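Local coordinates for imelysin (Bacteroides ovatus ATCC 8483, PDB 3OYV), which is an imelysin-family protein classed as a peptidase that probably takes part in bacterial iron uptake at the cell surface, at residues M28-A33 and V335-N340; K36-N41 and P300-W305; A251-V256 and G329-A334; I276-P281 and R342-L347; L324-S327 and A333-E336. All blocks are in the same frame, centred on the assembly; numbering follows the deposited sequence.

Contact 1: M28-A33 and V335-N340; sequences MRNVAA and VESAQN
The flat carboxamide of Asn-30 turns its oxygen and nitrogen toward the backbone of Val-335, so that both polar ends of the amide are used on a single residue. OD1 of Asn-30 accepts the backbone N-H of Val-335 at 3.0 Å, with the donor tilted 19° from the plane of the side-chain carbonyl. ND2 of Asn-30 gives a proton back to Val-335 O, also at 3.0 Å, and here the fit is flatter: the oxygen lies close to the amide plane, while the nitrogen sits in the carbonyl plane of Val-335, on a lone pair. Gripped at both ends, the amide is probably fixed against rotation about its CB-CG bond. Ala-333 and Trp-326 pack against the same side chain, and Ala-334 N adds a weak hydrogen bond to OD1.

The group gets there because CG stands anti to the backbone N (chi1 -165°), carrying the amide off the helix toward the loop. Ser-337 follows just beyond; its OG approaches ND2 of Asn-30 to 3.1 Å, but at too poor an angle for a hydrogen bond. Between Val-335 and Ser-337, Glu-336 is the centre of an inverse gamma turn, and its carboxylate makes a salt bridge with Arg-342. Val-335 is extended, and presenting its own N and O to one partner recalls a hydrogen-bonded pair of an antiparallel sheet, with the asparagine amide standing in for the second strand. In this mostly helical imelysin fold it is one of the ways helix 21-47 holds the long loop that leads into helix 343-351.

Contact 2: K36-N41 and P300-W305; sequences KTDATN and PNMDSW
Asp-38 and Ala-39 on the long helix 21-47 pack against the short helix 298-303, a buried helix-to-helix contact inside the helical imelysin fold, made of a small apolar patch and two water bridges.

The apolar part belongs to Met-302, modelled as selenomethionine, whose side chain runs past that of Asp-38 in the opposite direction. Its CG lies 3.6 Å from Asp-38 CB, and its SE is 3.8 Å from the same atom. A bend about the last torsion (chi3 70°) then folds the methyl round to Ala-39, with CE of Met-302 4.0 Å from Ala-39 CB. Met-302 adopts two conformations, and its distances describe one of them. Leu-245 of helix 223-261 also touches both Ala-39 and Met-302.

The charged part centres on the carboxylate of Asp-38. OD2 makes a salt bridge with Arg-342 NH2, and NE of the same arginine bonds to Asn-301 O, so one guanidinium ties the two helices together. Direct polar bonding between the two segments is absent; water takes its place. One water links OD1 of Asp-38 to the amide of Asn-301, accepting from ND2 at 2.8 Å. The second donates to both sides, to OD2 of Asp-38 at 2.7 Å and to the backbone O of Asn-301 at 2.8 Å.

Contact 3: A251-V256 and G329-A334; sequences ALYNAV and GDDEAA
Tyr-253 reaches from helix 223-261 to Asp-331 in the loop before helix 343-351, and almost everything that passes between the two segments does so through this one side chain. Its CB leaves the helix toward the loop, and with CG anti to the backbone N (chi1 179°) the ring extends outward in the same sense. Near its base the ring packs beside Lys-36, and Arg-29 touches the side chain as well, both from helix 21-47. Farther along, the two sides of the ring part company. CE1 looks toward the backbone O of Asp-331 at 4.2 Å, whereas CE2 comes to 3.5 Å from OD1 of the same residue, the carboxylate oxygen lying at the ring edge near its plane. The carboxylate itself is strongly turned, its plane 67° from that of the ring.

At the tip, the hydroxyl OH lies 3.2 Å from Asp-331 OD1 and 3.5 Å from Asp-331 CA. A water also binds OH of Tyr-253, at 3.0 Å, and donates to the backbone O of Glu-332 at 2.9 Å, carrying the contact one residue farther along the loop. Within the loop an Asx turn forms, in which Glu-332 N donates to Asp-330 OD1 at 3.0 Å, meeting it from above the carboxylate plane.

Chemically, the phenol meets the carboxylate of Asp-331, the middle one of three successive acidic residues. Being uncharged, its hydroxyl can sit beside both OD1 and a water without bringing a second charge into this acidic stretch.

Contact 4: I276-P281 and R342-L347; sequences ITAREP and RGFHTL
Arg-279 lays its aliphatic part across a face of the Phe-344 ring: CD stands 3.8 Å from the ring centroid, a CH-pi contact displaced toward the rim. Bends about chi2 and chi3 curl the chain back so that the guanidinium also comes round to helix 343-351. There it stands nearly upright on the phenyl ring, the planes 82° apart, with NH1 of Arg-279 only 3.3 Å from Phe-344 CB. His-345 follows, its CE1 placed over one face of the guanidinium, 3.8 Å from NH2 of Arg-279. Ala-278 adds a lighter touch at the ring edge, its CB 4.2 Å from Phe-344 CE1.

Charge fixes the arginine further: NH1 pairs with Asp-303 and NE with Glu-283. With an alanine at Arg-279, both carboxylates would probably be left without this cationic mate, and the covered face of Phe-344 would lose its packing.

The two short helical segments run nearly antiparallel, at 162° with axes 11.6 Å apart, a spacing bridged by these long side chains. ND1 of His-345 bonds to Glu-348, while its NE2 and Arg-279 NH2 both bond to one oxygen of an unidentified molecule, probably from the crystallisation liquor, which may mark a small polar pocket. Gly-343, His-345 and Glu-348 match the GxHxxE signature of imelysin-like proteins, a motif proposed to bind metal, and Arg-279 lies against it.

Contact 5: L324-S327 and A333-E336; sequences LEWS and AAVE
This is an apolar surface contact within a single loop, the long connection between helix 319-323 and helix 343-351 of the helical imelysin fold, where two parts of the loop come back together across only a few residues. The methyl of Ala-334 lies against both Trp-326 and Leu-324. Its CB sits 3.7 Å from CZ3 of Trp-326, and CH2 of that indole is equally near. The backbone joins in, with Ala-334 N 3.4 Å from CZ3 of Trp-326, approaching the ring obliquely.

Leu-324, two residues before the tryptophan, takes part too. Its CD2 lies over one face of the indole, 3.6 Å above the ring plane and offset toward the rim.

The indole is also bound to helix 21-47. NE1 of Trp-326 donates to Asn-26 OD1, and the guanidinium of Arg-29 makes a cation-pi contact with the ring. With CG beside the backbone N (chi1 -60°), the six-membered ring is brought over to Ala-334 although CB itself does not point there. A serine in place of Trp-326 would probably leave Ala-334 and Leu-324 without their common surface, Arg-29 without its aromatic partner and Asn-26 without its indole N-H donor. Ala-334 CB also touches Leu-324 CD2, at 3.9 Å.

Contacts 1 and 2 lie on helix 21-47, their centres 9 Å apart; contact 4, also 9 Å from contact 2 centre to centre, lies nearest the centre of the chain. Contacts 1, 3 and 5 share the loop between helix 319-323 and helix 343-351, and the centre of contact 5, the outermost, is 20 Å from that of contact 4. In sequence, contacts 1 and 2 pair the early helix with chain some 260 to 300 residues later, whereas contacts 3, 4 and 5 close shorter spans in the C-terminal part. Arg-342, at the start of the motif-bearing helix 343-351, bonds to Glu-336 and Ser-337 of the loop, Asp-38 of helix 21-47 and Asn-301.

Contact 1: M28-A33 and V335-N340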
# COMPACT_ATOMS: atom_id res chain seq x y z
N MSE A 28 -9.28 -18.38 -2.76
CA MSE A 28 -9.14 -17.40 -1.67
C MSE A 28 -8.01 -17.82 -0.74
O MSE A 28 -7.18 -17.00 -0.36
CB MSE A 28 -10.40 -17.22 -0.84
CG MSE A 28 -11.43 -16.30 -1.40
SE MSE A 28 -12.73 -15.84 -0.08
CE MSE A 28 -13.35 -17.61 0.34
N ARG A 29 -8.03 -19.09 -0.34
CA ARG A 29 -6.97 -19.61 0.52
C ARG A 29 -5.60 -19.43 -0.13
O ARG A 29 -4.64 -19.02 0.52
CB ARG A 29 -7.18 -21.09 0.90
CG ARG A 29 -6.09 -21.68 1.69
CD ARG A 29 -6.47 -23.04 2.17
NE ARG A 29 -5.28 -23.68 2.73
CZ ARG A 29 -5.25 -24.87 3.32
NH1 ARG A 29 -6.33 -25.60 3.39
NH2 ARG A 29 -4.10 -25.34 3.81
N ASN A 30 -5.50 -19.76 -1.41
CA ASN A 30 -4.24 -19.64 -2.11
C ASN A 30 -3.72 -18.20 -2.09
O ASN A 30 -2.56 -17.94 -1.78
CB ASN A 30 -4.38 -20.11 -3.56
CG ASN A 30 -3.02 -20.34 -4.21
OD1 ASN A 30 -2.30 -21.25 -3.84
ND2 ASN A 30 -2.64 -19.46 -5.16
N VAL A 31 -4.61 -17.26 -2.41
CA VAL A 31 -4.19 -15.85 -2.48
C VAL A 31 -3.83 -15.31 -1.09
O VAL A 31 -2.83 -14.60 -0.93
CB VAL A 31 -5.28 -15.02 -3.16
CG1 VAL A 31 -4.96 -13.52 -3.11
CG2 VAL A 31 -5.48 -15.47 -4.63
N ALA A 32 -4.58 -15.72 -0.06
CA ALA A 32 -4.30 -15.28 1.31
C ALA A 32 -3.00 -15.90 1.81
O ALA A 32 -2.24 -15.26 2.54
CB ALA A 32 -5.44 -15.64 2.25
N ALA A 33 -2.71 -17.17 1.42
CA ALA A 33 -1.46 -17.84 1.79
C ALA A 33 -0.27 -17.11 1.20
O ALA A 33 0.75 -16.91 1.86
CB ALA A 33 -1.51 -19.29 1.34
N VAL A 335 -0.19 -22.72 -5.31
CA VAL A 335 0.32 -22.24 -6.59
C VAL A 335 0.89 -20.84 -6.42
O VAL A 335 0.22 -19.93 -5.90
CB VAL A 335 -0.80 -22.18 -7.65
CG1 VAL A 335 -0.27 -21.58 -8.96
CG2 VAL A 335 -1.41 -23.59 -7.92
N GLU A 336 2.11 -20.65 -6.93
CA GLU A 336 2.77 -19.36 -6.98
C GLU A 336 2.16 -18.56 -8.14
O GLU A 336 2.76 -18.48 -9.23
CB GLU A 336 4.29 -19.55 -7.12
CG GLU A 336 5.10 -18.34 -6.83
CD GLU A 336 5.06 -17.93 -5.36
OE1 GLU A 336 5.12 -18.83 -4.47
OE2 GLU A 336 5.00 -16.70 -5.11
N SER A 337 0.99 -17.97 -7.91
CA SER A 337 0.20 -17.39 -8.93
C SER A 337 0.86 -16.17 -9.59
O SER A 337 1.72 -15.50 -9.00
CB SER A 337 -1.12 -16.97 -8.33
OG SER A 337 -1.86 -18.06 -7.76
N ALA A 338 0.40 -15.88 -10.79
CA ALA A 338 0.80 -14.67 -11.52
C ALA A 338 0.42 -13.42 -10.73
O ALA A 338 -0.58 -13.39 -10.00
CB ALA A 338 0.14 -14.66 -12.89
N GLN A 339 1.23 -12.38 -10.92
CA GLN A 339 1.03 -11.09 -10.24
C GLN A 339 -0.39 -10.55 -10.40
O GLN A 339 -1.00 -10.09 -9.42
CB GLN A 339 2.07 -10.09 -10.76
CG GLN A 339 3.47 -10.41 -10.27
CD GLN A 339 4.56 -9.58 -10.88
OE1 GLN A 339 4.32 -8.80 -11.81
NE2 GLN A 339 5.78 -9.72 -10.35
N ASN A 340 -0.94 -10.62 -11.60
CA ASN A 340 -2.23 -10.02 -11.90
C ASN A 340 -3.46 -10.85 -11.51
O ASN A 340 -4.59 -10.47 -11.80
CB ASN A 340 -2.28 -9.52 -13.35
CG ASN A 340 -2.25 -10.63 -14.35
OD1 ASN A 340 -2.38 -11.80 -13.99
ND2 ASN A 340 -2.11 -10.27 -15.64

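Contact 2: K36-N41 and P300-W305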
# COMPACT_ATOMS: atom_id res chain seq x y z
N LYS A 36 0.30 -13.90 3.12
CA LYS A 36 0.87 -14.22 4.42
C LYS A 36 2.37 -14.47 4.29
O LYS A 36 3.18 -13.92 5.04
CB LYS A 36 0.12 -15.44 4.99
CG LYS A 36 0.66 -16.06 6.23
CD LYS A 36 -0.23 -17.22 6.68
CE LYS A 36 0.44 -18.03 7.78
NZ LYS A 36 0.63 -17.23 9.02
N THR A 37 2.73 -15.30 3.33
CA THR A 37 4.13 -15.60 3.08
C THR A 37 4.91 -14.34 2.73
O THR A 37 5.97 -14.10 3.28
CB THR A 37 4.24 -16.65 1.97
OG1 THR A 37 3.67 -17.89 2.45
CG2 THR A 37 5.70 -16.87 1.56
N ASP A 38 4.38 -13.55 1.80
CA ASP A 38 5.06 -12.34 1.34
C ASP A 38 5.25 -11.34 2.49
O ASP A 38 6.34 -10.78 2.64
CB ASP A 38 4.28 -11.70 0.19
CG ASP A 38 4.46 -12.42 -1.13
OD1 ASP A 38 5.49 -13.10 -1.25
OD2 ASP A 38 3.59 -12.30 -2.02
N ALA A 39 4.20 -11.06 3.27
CA ALA A 39 4.33 -10.11 4.39
C ALA A 39 5.34 -10.62 5.43
O ALA A 39 6.06 -9.81 6.03
CB ALA A 39 2.99 -9.80 5.00
N THR A 40 5.34 -11.93 5.70
CA THR A 40 6.29 -12.49 6.66
C THR A 40 7.72 -12.33 6.17
O THR A 40 8.61 -11.91 6.92
CB THR A 40 5.94 -13.96 6.97
OG1 THR A 40 4.63 -14.00 7.53
CG2 THR A 40 6.98 -14.57 7.89
N ASN A 41 7.93 -12.60 4.89
CA ASN A 41 9.27 -12.50 4.34
C ASN A 41 9.73 -11.04 4.29
O ASN A 41 10.89 -10.78 4.55
CB ASN A 41 9.36 -13.13 2.97
CG ASN A 41 9.21 -14.64 3.02
OD1 ASN A 41 9.40 -15.27 4.09
ND2 ASN A 41 8.84 -15.23 1.90
N PRO A 300 4.66 -6.07 -6.72
CA PRO A 300 3.60 -6.58 -7.59
C PRO A 300 3.04 -7.96 -7.20
O PRO A 300 1.90 -8.29 -7.59
CB PRO A 300 4.26 -6.58 -8.99
CG PRO A 300 5.69 -6.49 -8.76
CD PRO A 300 5.87 -5.72 -7.48
N ASN A 301 3.80 -8.72 -6.44
CA ASN A 301 3.26 -9.98 -5.89
C ASN A 301 2.24 -9.76 -4.77
O ASN A 301 1.42 -10.63 -4.52
CB ASN A 301 4.40 -10.87 -5.41
CG ASN A 301 4.95 -11.74 -6.49
OD1 ASN A 301 4.43 -11.78 -7.59
ND2 ASN A 301 6.03 -12.48 -6.19
N MSE A 302 2.33 -8.61 -4.13
CA MSE A 302 1.44 -8.28 -3.02
C MSE A 302 0.27 -7.37 -3.38
O MSE A 302 -0.74 -7.34 -2.68
CB MSE A 302 2.25 -7.65 -1.91
CG MSE A 302 3.24 -8.65 -1.34
SE MSE A 302 4.25 -7.91 0.18
CE MSE A 302 2.91 -7.81 1.52
N ASP A 303 0.43 -6.59 -4.46
CA ASP A 303 -0.47 -5.46 -4.66
C ASP A 303 -0.62 -5.00 -6.10
O ASP A 303 -0.73 -3.81 -6.35
CB ASP A 303 0.03 -4.27 -3.81
CG ASP A 303 -1.02 -3.19 -3.60
OD1 ASP A 303 -2.21 -3.52 -3.40
OD2 ASP A 303 -0.62 -2.00 -3.62
N SER A 304 -0.68 -5.92 -7.06
CA SER A 304 -0.87 -5.49 -8.42
C SER A 304 -2.23 -4.88 -8.63
O SER A 304 -3.23 -5.31 -8.04
CB SER A 304 -0.72 -6.65 -9.43
OG SER A 304 0.63 -7.01 -9.58
N TRP A 305 -2.26 -3.90 -9.52
CA TRP A 305 -3.50 -3.30 -10.01
C TRP A 305 -3.16 -2.66 -11.36
O TRP A 305 -2.18 -1.95 -11.44
CB TRP A 305 -4.06 -2.25 -9.04
CG TRP A 305 -5.34 -1.69 -9.56
CD1 TRP A 305 -5.52 -0.53 -10.25
CD2 TRP A 305 -6.60 -2.34 -9.54
NE1 TRP A 305 -6.81 -0.39 -10.60
CE2 TRP A 305 -7.51 -1.49 -10.18
CE3 TRP A 305 -7.07 -3.54 -9.00
CZ2 TRP A 305 -8.85 -1.80 -10.32
CZ3 TRP A 305 -8.39 -3.86 -9.15
CH2 TRP A 305 -9.28 -3.00 -9.79
O HOH W 1 0.94 -12.00 -2.18
O HOH W 2 7.02 -12.98 -3.62

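Contact 3: A251-V256 and G329-A334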
# COMPACT_ATOMS: atom_id res chain seq x y z
N ALA A 251 -3.73 -12.59 10.44
CA ALA A 251 -5.14 -12.54 10.83
C ALA A 251 -6.09 -12.70 9.65
O ALA A 251 -7.10 -13.41 9.73
CB ALA A 251 -5.49 -11.24 11.62
N LEU A 252 -5.74 -12.05 8.54
CA LEU A 252 -6.49 -12.16 7.32
C LEU A 252 -6.55 -13.60 6.81
O LEU A 252 -7.59 -14.09 6.36
CB LEU A 252 -5.93 -11.19 6.28
CG LEU A 252 -6.58 -11.15 4.90
CD1 LEU A 252 -8.06 -10.85 4.94
CD2 LEU A 252 -5.81 -10.14 4.04
N TYR A 253 -5.42 -14.29 6.85
CA TYR A 253 -5.35 -15.70 6.44
C TYR A 253 -6.35 -16.52 7.30
O TYR A 253 -7.12 -17.30 6.77
CB TYR A 253 -3.94 -16.22 6.56
CG TYR A 253 -3.81 -17.67 6.17
CD1 TYR A 253 -3.86 -18.07 4.85
CD2 TYR A 253 -3.74 -18.64 7.15
CE1 TYR A 253 -3.74 -19.42 4.49
CE2 TYR A 253 -3.61 -19.97 6.81
CZ TYR A 253 -3.62 -20.36 5.48
OH TYR A 253 -3.52 -21.69 5.16
N ASN A 254 -6.35 -16.33 8.62
CA ASN A 254 -7.26 -17.08 9.47
C ASN A 254 -8.72 -16.79 9.14
O ASN A 254 -9.54 -17.69 9.09
CB ASN A 254 -7.01 -16.79 10.98
CG ASN A 254 -5.69 -17.23 11.46
OD1 ASN A 254 -4.83 -16.40 11.79
ND2 ASN A 254 -5.51 -18.54 11.50
N ALA A 255 -9.02 -15.51 8.89
CA ALA A 255 -10.37 -15.13 8.55
C ALA A 255 -10.83 -15.78 7.25
O ALA A 255 -12.02 -16.18 7.11
CB ALA A 255 -10.53 -13.61 8.48
N VAL A 256 -9.93 -15.87 6.27
CA VAL A 256 -10.24 -16.53 5.02
C VAL A 256 -10.45 -18.03 5.21
O VAL A 256 -11.36 -18.59 4.62
CB VAL A 256 -9.14 -16.20 3.98
CG1 VAL A 256 -9.20 -17.16 2.77
CG2 VAL A 256 -9.24 -14.73 3.51
N GLY A 329 -2.19 -29.80 7.32
CA GLY A 329 -1.72 -28.73 8.21
C GLY A 329 -0.71 -27.78 7.60
O GLY A 329 0.12 -27.23 8.31
N ASP A 330 -0.79 -27.57 6.28
CA ASP A 330 0.24 -26.84 5.53
C ASP A 330 -0.35 -25.48 5.14
O ASP A 330 -1.37 -25.44 4.45
CB ASP A 330 0.66 -27.66 4.30
CG ASP A 330 1.80 -27.02 3.49
OD1 ASP A 330 2.23 -25.88 3.80
OD2 ASP A 330 2.26 -27.67 2.53
N ASP A 331 0.27 -24.40 5.62
CA ASP A 331 -0.25 -23.05 5.36
C ASP A 331 0.33 -22.42 4.08
O ASP A 331 -0.08 -21.30 3.73
CB ASP A 331 0.02 -22.12 6.53
CG ASP A 331 -0.86 -22.37 7.73
OD1 ASP A 331 -1.96 -22.97 7.61
OD2 ASP A 331 -0.47 -21.87 8.81
N GLU A 332 1.23 -23.11 3.39
CA GLU A 332 1.82 -22.59 2.16
C GLU A 332 0.79 -22.57 1.02
O GLU A 332 -0.15 -23.35 1.00
CB GLU A 332 3.05 -23.40 1.76
CG GLU A 332 4.16 -23.35 2.82
CD GLU A 332 5.52 -23.80 2.30
OE1 GLU A 332 5.59 -24.44 1.24
OE2 GLU A 332 6.53 -23.51 2.98
N ALA A 333 0.99 -21.69 0.06
CA ALA A 333 0.15 -21.63 -1.11
C ALA A 333 0.30 -22.91 -1.93
O ALA A 333 1.35 -23.53 -1.94
CB ALA A 333 0.52 -20.44 -1.97
N ALA A 334 -0.77 -23.28 -2.63
CA ALA A 334 -0.75 -24.37 -3.61
C ALA A 334 -0.02 -23.98 -4.90
O ALA A 334 0.64 -24.81 -5.52
CB ALA A 334 -2.19 -24.80 -3.95
O HOH W 3 -2.60 -22.77 2.53

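Contact 4: I276-P281 and R342-L347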
# COMPACT_ATOMS: atom_id res chain seq x y z
N ILE A 276 -9.65 -4.89 5.34
CA ILE A 276 -9.42 -3.48 5.63
C ILE A 276 -8.31 -3.32 6.67
O ILE A 276 -7.44 -2.44 6.56
CB ILE A 276 -10.68 -2.81 6.12
CG1 ILE A 276 -11.72 -2.78 4.99
CG2 ILE A 276 -10.39 -1.40 6.65
CD1 ILE A 276 -11.47 -1.75 3.86
N THR A 277 -8.37 -4.13 7.71
CA THR A 277 -7.41 -4.05 8.82
C THR A 277 -6.00 -4.27 8.30
O THR A 277 -5.06 -3.54 8.66
CB THR A 277 -7.79 -5.05 9.93
OG1 THR A 277 -9.06 -4.64 10.45
CG2 THR A 277 -6.72 -5.14 11.02
N ALA A 278 -5.82 -5.29 7.46
CA ALA A 278 -4.50 -5.61 6.90
C ALA A 278 -4.05 -4.54 5.88
O ALA A 278 -2.87 -4.25 5.76
CB ALA A 278 -4.49 -7.04 6.26
N ARG A 279 -5.00 -3.96 5.16
CA ARG A 279 -4.68 -2.93 4.18
C ARG A 279 -4.07 -1.69 4.81
O ARG A 279 -3.28 -1.02 4.16
CB ARG A 279 -5.91 -2.55 3.38
CG ARG A 279 -6.26 -3.57 2.28
CD ARG A 279 -5.21 -3.60 1.18
NE ARG A 279 -5.11 -2.33 0.48
CZ ARG A 279 -4.41 -2.14 -0.62
NH1 ARG A 279 -3.67 -3.11 -1.13
NH2 ARG A 279 -4.44 -0.96 -1.23
N GLU A 280 -4.44 -1.38 6.05
CA GLU A 280 -3.98 -0.13 6.63
C GLU A 280 -2.45 -0.01 6.74
O GLU A 280 -1.90 0.96 6.23
CB GLU A 280 -4.65 0.14 7.96
CG GLU A 280 -4.37 1.57 8.44
CD GLU A 280 -5.13 1.93 9.68
OE1 GLU A 280 -5.76 1.02 10.27
OE2 GLU A 280 -5.10 3.12 10.05
N PRO A 281 -1.76 -1.00 7.36
CA PRO A 281 -0.31 -0.87 7.39
C PRO A 281 0.30 -0.96 5.98
O PRO A 281 1.31 -0.28 5.70
CB PRO A 281 0.14 -2.01 8.29
CG PRO A 281 -0.99 -2.98 8.25
CD PRO A 281 -2.20 -2.15 8.18
N ARG A 342 -3.15 -12.33 -8.14
CA ARG A 342 -2.88 -12.52 -6.71
C ARG A 342 -2.93 -11.14 -6.02
O ARG A 342 -3.38 -10.14 -6.60
CB ARG A 342 -1.54 -13.22 -6.49
CG ARG A 342 -0.36 -12.39 -6.94
CD ARG A 342 0.90 -13.20 -6.96
NE ARG A 342 1.60 -13.36 -5.67
CZ ARG A 342 2.57 -14.24 -5.42
NH1 ARG A 342 2.91 -15.20 -6.29
NH2 ARG A 342 3.20 -14.19 -4.27
N GLY A 343 -2.45 -11.13 -4.78
CA GLY A 343 -2.32 -9.91 -4.03
C GLY A 343 -3.58 -9.41 -3.40
O GLY A 343 -4.68 -9.98 -3.55
N PHE A 344 -3.44 -8.27 -2.72
CA PHE A 344 -4.55 -7.69 -1.99
C PHE A 344 -5.80 -7.48 -2.84
O PHE A 344 -6.92 -7.65 -2.37
CB PHE A 344 -4.14 -6.36 -1.38
CG PHE A 344 -3.39 -6.45 -0.07
CD1 PHE A 344 -4.04 -6.92 1.06
CD2 PHE A 344 -2.06 -6.02 0.04
CE1 PHE A 344 -3.41 -6.94 2.25
CE2 PHE A 344 -1.41 -6.04 1.26
CZ PHE A 344 -2.09 -6.54 2.38
N HIS A 345 -5.62 -7.01 -4.09
CA HIS A 345 -6.78 -6.69 -4.88
C HIS A 345 -7.51 -7.91 -5.44
O HIS A 345 -8.69 -7.85 -5.71
CB HIS A 345 -6.44 -5.67 -5.94
CG HIS A 345 -6.01 -4.37 -5.35
ND1 HIS A 345 -6.85 -3.59 -4.57
CD2 HIS A 345 -4.83 -3.72 -5.41
CE1 HIS A 345 -6.20 -2.51 -4.18
NE2 HIS A 345 -4.96 -2.58 -4.65
N THR A 346 -6.80 -9.02 -5.61
CA THR A 346 -7.46 -10.28 -5.95
C THR A 346 -8.30 -10.77 -4.79
O THR A 346 -9.44 -11.17 -4.97
CB THR A 346 -6.46 -11.36 -6.43
OG1 THR A 346 -5.87 -10.91 -7.65
CG2 THR A 346 -7.21 -12.66 -6.71
N LEU A 347 -7.75 -10.71 -3.57
CA LEU A 347 -8.58 -11.05 -2.42
C LEU A 347 -9.75 -10.11 -2.28
O LEU A 347 -10.84 -10.54 -1.96
CB LEU A 347 -7.73 -11.08 -1.18
CG LEU A 347 -8.31 -11.79 0.02
CD1 LEU A 347 -8.92 -13.16 -0.32
CD2 LEU A 347 -7.16 -11.92 1.08

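Contact 5: L324-S327 and A333-E336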
# COMPACT_ATOMS: atom_id res chain seq x y z
N LEU A 324 -9.15 -29.39 -5.98
CA LEU A 324 -7.90 -29.35 -5.26
C LEU A 324 -8.06 -29.79 -3.80
O LEU A 324 -9.01 -29.37 -3.13
CB LEU A 324 -7.30 -27.93 -5.29
CG LEU A 324 -6.04 -27.68 -4.50
CD1 LEU A 324 -4.83 -28.41 -5.09
CD2 LEU A 324 -5.78 -26.16 -4.42
N GLU A 325 -7.10 -30.58 -3.34
CA GLU A 325 -6.96 -30.97 -1.93
C GLU A 325 -5.64 -30.40 -1.41
O GLU A 325 -4.69 -30.24 -2.18
CB GLU A 325 -7.00 -32.49 -1.79
CG GLU A 325 -8.31 -33.12 -2.24
CD GLU A 325 -8.28 -34.65 -2.35
OE1 GLU A 325 -7.48 -35.30 -1.64
OE2 GLU A 325 -9.08 -35.21 -3.15
N TRP A 326 -5.61 -29.98 -0.14
CA TRP A 326 -4.37 -29.43 0.45
C TRP A 326 -3.53 -30.43 1.28
O TRP A 326 -4.08 -31.35 1.88
CB TRP A 326 -4.73 -28.20 1.29
CG TRP A 326 -5.37 -27.13 0.49
CD1 TRP A 326 -6.66 -27.11 0.08
CD2 TRP A 326 -4.77 -25.91 -0.00
NE1 TRP A 326 -6.93 -25.95 -0.63
CE2 TRP A 326 -5.78 -25.21 -0.71
CE3 TRP A 326 -3.52 -25.33 0.13
CZ2 TRP A 326 -5.54 -23.98 -1.30
CZ3 TRP A 326 -3.27 -24.11 -0.50
CH2 TRP A 326 -4.28 -23.44 -1.18
N SER A 327 -2.20 -30.23 1.31
CA SER A 327 -1.32 -30.99 2.22
C SER A 327 -1.70 -30.74 3.67
O SER A 327 -2.05 -29.61 4.04
CB SER A 327 0.14 -30.61 2.02
OG SER A 327 0.55 -30.94 0.70
N ALA A 333 0.99 -21.69 0.06
CA ALA A 333 0.15 -21.63 -1.11
C ALA A 333 0.30 -22.91 -1.93
O ALA A 333 1.35 -23.53 -1.94
CB ALA A 333 0.52 -20.44 -1.97
N ALA A 334 -0.77 -23.28 -2.63
CA ALA A 334 -0.75 -24.37 -3.61
C ALA A 334 -0.02 -23.98 -4.90
O ALA A 334 0.64 -24.81 -5.52
CB ALA A 334 -2.19 -24.80 -3.95
N VAL A 335 -0.19 -22.72 -5.31
CA VAL A 335 0.32 -22.24 -6.59
C VAL A 335 0.89 -20.84 -6.42
O VAL A 335 0.22 -19.93 -5.90
CB VAL A 335 -0.80 -22.18 -7.65
CG1 VAL A 335 -0.27 -21.58 -8.96
CG2 VAL A 335 -1.41 -23.59 -7.92
N GLU A 336 2.11 -20.65 -6.93
CA GLU A 336 2.77 -19.36 -6.98
C GLU A 336 2.16 -18.56 -8.14
O GLU A 336 2.76 -18.48 -9.23
CB GLU A 336 4.29 -19.55 -7.12
CG GLU A 336 5.10 -18.34 -6.83
CD GLU A 336 5.06 -17.93 -5.36
OE1 GLU A 336 5.12 -18.83 -4.47
OE2 GLU A 336 5.00 -16.70 -5.11